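Thymidylate synthase thyX (Helicobacter pylori, PDB 3N3Y) probably catalyses the FAD-dependent reductive methylation of dUMP to dTMP, with methylenetetrahydrofolate as methyl donor and NADPH as reductant. Local coordinates at residues Met9-Lys14 against Phe67-Leu72. Residues are numbered along the deposited sequence; the frame is centred on the assembly and turned at random.
Sequences MEVICK and FEIKGL
Strand 10-16, outermost within its chain in the antiparallel sheet of ThyX, pairs here through 10-14 with residues 67-70 of strand 64-73. Glu10 with Lys70 and Ile12 with Glu68 are the hydrogen-bonded pairs, each joined by two backbone N-H...O bonds; the shortest runs from Glu68 N to Ile12 O, 2.7 Å. The non-hydrogen-bonded pairs, Val11 with Ile69 and Cys13 with Phe67, turn their side chains to the face opposite that of Glu10, Ile12, Glu68 and Lys70. There Val11 CG1 lies 3.8 Å from Phe67 CD1, while Cys13 CB lies 3.9 Å from Phe67 CE1. With SG anti to the backbone N (chi1 -178°), Cys13 also brings its sulfur obliquely over this ring, 4.8 Å from the centroid. Toward the other end the Met9 chain bends twice and runs alongside Leu72, Met9 CE 3.7 Å from Leu72 CD1. Helix 189-201 packs on the Met9 and Val11 part of this face, through Leu194 on Met9 and Ala197 and Ala201 on Val11. On the other face, Glu10 OE1 meets the Lys70 chain at Lys70 CE, 3.3 Å away, while Lys70 NZ stays beyond a salt bridge. The aliphatic part of Lys14 crosses Glu68, but their polar ends part: Lys14 NZ hydrogen-bonds Gln24 of the second subunit and Glu68 OE2 bonds His165. Gly71 adopts a positive phi (84°), and with Leu72 it faces Thr164 in a G1 beta bulge where strand 64-73 turns a corner. The Cys13 side chain lies about 4 Å from that of Tyr16, a dUMP-binding residue, and about 6 Å from a bound dUMP. The whole is an antiparallel pairing of the first two strands of the four-stranded ThyX sheet, one face apolar and partly helix-covered, the other largely charged, with Ile12 among Glu10, Glu68 and Lys70.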
loop_
_atom_site.group_PDB
_atom_site.type_symbol
_atom_site.label_atom_id
_atom_site.label_comp_id
_atom_site.label_asym_id
_atom_site.label_seq_id
_atom_site.Cartn_x
_atom_site.Cartn_y
_atom_site.Cartn_z
ATOM N N MET A 9 -14.345 0.419 25.382
ATOM C CA MET A 9 -13.917 -0.733 24.579
ATOM C C MET A 9 -12.550 -1.244 25.067
ATOM O O MET A 9 -11.714 -0.458 25.498
ATOM C CB MET A 9 -13.937 -0.436 23.062
ATOM C CG MET A 9 -12.632 0.031 22.436
ATOM S SD MET A 9 -12.334 1.815 22.555
ATOM C CE MET A 9 -13.580 2.480 21.448
ATOM N N GLU A 10 -12.353 -2.559 25.033
ATOM C CA GLU A 10 -11.131 -3.185 25.552
ATOM C C GLU A 10 -10.054 -3.417 24.476
ATOM O O GLU A 10 -10.275 -4.145 23.498
ATOM C CB GLU A 10 -11.474 -4.506 26.264
ATOM C CG GLU A 10 -12.422 -4.329 27.471
ATOM C CD GLU A 10 -13.165 -5.608 27.887
ATOM O OE1 GLU A 10 -12.927 -6.687 27.294
ATOM O OE2 GLU A 10 -14.000 -5.523 28.820
ATOM N N VAL A 11 -8.890 -2.798 24.663
ATOM C CA VAL A 11 -7.753 -2.986 23.763
ATOM C C VAL A 11 -6.549 -3.628 24.450
ATOM O O VAL A 11 -6.029 -3.089 25.423
ATOM C CB VAL A 11 -7.269 -1.659 23.186
ATOM C CG1 VAL A 11 -6.124 -1.909 22.225
ATOM C CG2 VAL A 11 -8.387 -0.941 22.492
ATOM N N ILE A 12 -6.103 -4.768 23.921
ATOM C CA ILE A 12 -4.895 -5.449 24.384
ATOM C C ILE A 12 -3.811 -5.403 23.312
ATOM O O ILE A 12 -4.073 -5.706 22.142
ATOM C CB ILE A 12 -5.144 -6.958 24.658
ATOM C CG1 ILE A 12 -6.356 -7.180 25.561
ATOM C CG2 ILE A 12 -3.900 -7.591 25.276
ATOM C CD1 ILE A 12 -6.200 -6.589 26.927
ATOM N N CYS A 13 -2.596 -5.038 23.698
ATOM C CA CYS A 13 -1.454 -5.243 22.813
ATOM C C CYS A 13 -0.865 -6.619 23.088
ATOM O O CYS A 13 -0.295 -6.844 24.151
ATOM C CB CYS A 13 -0.397 -4.164 22.997
ATOM S SG CYS A 13 1.009 -4.357 21.860
ATOM N N LYS A 14 -1.019 -7.539 22.137
ATOM C CA LYS A 14 -0.647 -8.928 22.343
ATOM C C LYS A 14 0.811 -9.216 21.949
ATOM O O LYS A 14 1.429 -10.157 22.440
ATOM C CB LYS A 14 -1.594 -9.837 21.557
ATOM C CG LYS A 14 -3.043 -9.430 21.676
ATOM C CD LYS A 14 -3.952 -10.542 21.218
ATOM C CE LYS A 14 -3.709 -10.885 19.755
ATOM N NZ LYS A 14 -4.778 -11.801 19.248
ATOM N N PHE A 67 -2.667 -5.928 18.060
ATOM C CA PHE A 67 -3.680 -5.613 19.056
ATOM C C PHE A 67 -4.889 -6.517 18.994
ATOM O O PHE A 67 -5.151 -7.184 17.994
ATOM C CB PHE A 67 -4.208 -4.199 18.877
ATOM C CG PHE A 67 -3.175 -3.129 19.041
ATOM C CD1 PHE A 67 -2.879 -2.622 20.296
ATOM C CD2 PHE A 67 -2.534 -2.589 17.932
ATOM C CE1 PHE A 67 -1.960 -1.617 20.447
ATOM C CE2 PHE A 67 -1.604 -1.579 18.077
ATOM C CZ PHE A 67 -1.313 -1.093 19.340
ATOM N N GLU A 68 -5.642 -6.504 20.086
ATOM C CA GLU A 68 -6.964 -7.088 20.102
ATOM C C GLU A 68 -7.924 -5.979 20.518
ATOM O O GLU A 68 -7.654 -5.253 21.466
ATOM C CB GLU A 68 -7.009 -8.262 21.074
ATOM C CG GLU A 68 -8.200 -9.180 20.892
ATOM C CD GLU A 68 -8.537 -9.956 22.172
ATOM O OE1 GLU A 68 -7.597 -10.454 22.843
ATOM O OE2 GLU A 68 -9.742 -10.061 22.512
ATOM N N ILE A 69 -9.030 -5.832 19.794
ATOM C CA ILE A 69 -10.023 -4.809 20.109
ATOM C C ILE A 69 -11.390 -5.448 20.304
ATOM O O ILE A 69 -11.892 -6.135 19.408
ATOM C CB ILE A 69 -10.116 -3.735 18.999
ATOM C CG1 ILE A 69 -8.725 -3.154 18.711
ATOM C CG2 ILE A 69 -11.144 -2.647 19.374
ATOM C CD1 ILE A 69 -8.620 -2.337 17.417
ATOM N N LYS A 70 -11.976 -5.242 21.482
ATOM C CA LYS A 70 -13.303 -5.786 21.791
ATOM C C LYS A 70 -14.285 -4.667 22.111
ATOM O O LYS A 70 -13.946 -3.709 22.798
ATOM C CB LYS A 70 -13.258 -6.783 22.958
ATOM C CG LYS A 70 -12.101 -7.765 22.907
ATOM C CD LYS A 70 -12.466 -9.128 23.519
ATOM C CE LYS A 70 -12.863 -9.013 24.989
ATOM N NZ LYS A 70 -13.192 -10.330 25.623
ATOM N N GLY A 71 -15.494 -4.782 21.581
ATOM C CA GLY A 71 -16.556 -3.851 21.923
ATOM C C GLY A 71 -16.563 -2.552 21.141
ATOM O O GLY A 71 -17.077 -1.547 21.606
ATOM N N LEU A 72 -15.986 -2.567 19.949
ATOM C CA LEU A 72 -16.033 -1.417 19.068
ATOM C C LEU A 72 -17.333 -1.525 18.253
ATOM O O LEU A 72 -17.752 -2.632 17.878
ATOM C CB LEU A 72 -14.801 -1.429 18.148
ATOM C CG LEU A 72 -14.572 -0.190 17.285
ATOM C CD1 LEU A 72 -14.073 0.960 18.140
ATOM C CD2 LEU A 72 -13.627 -0.478 16.118
#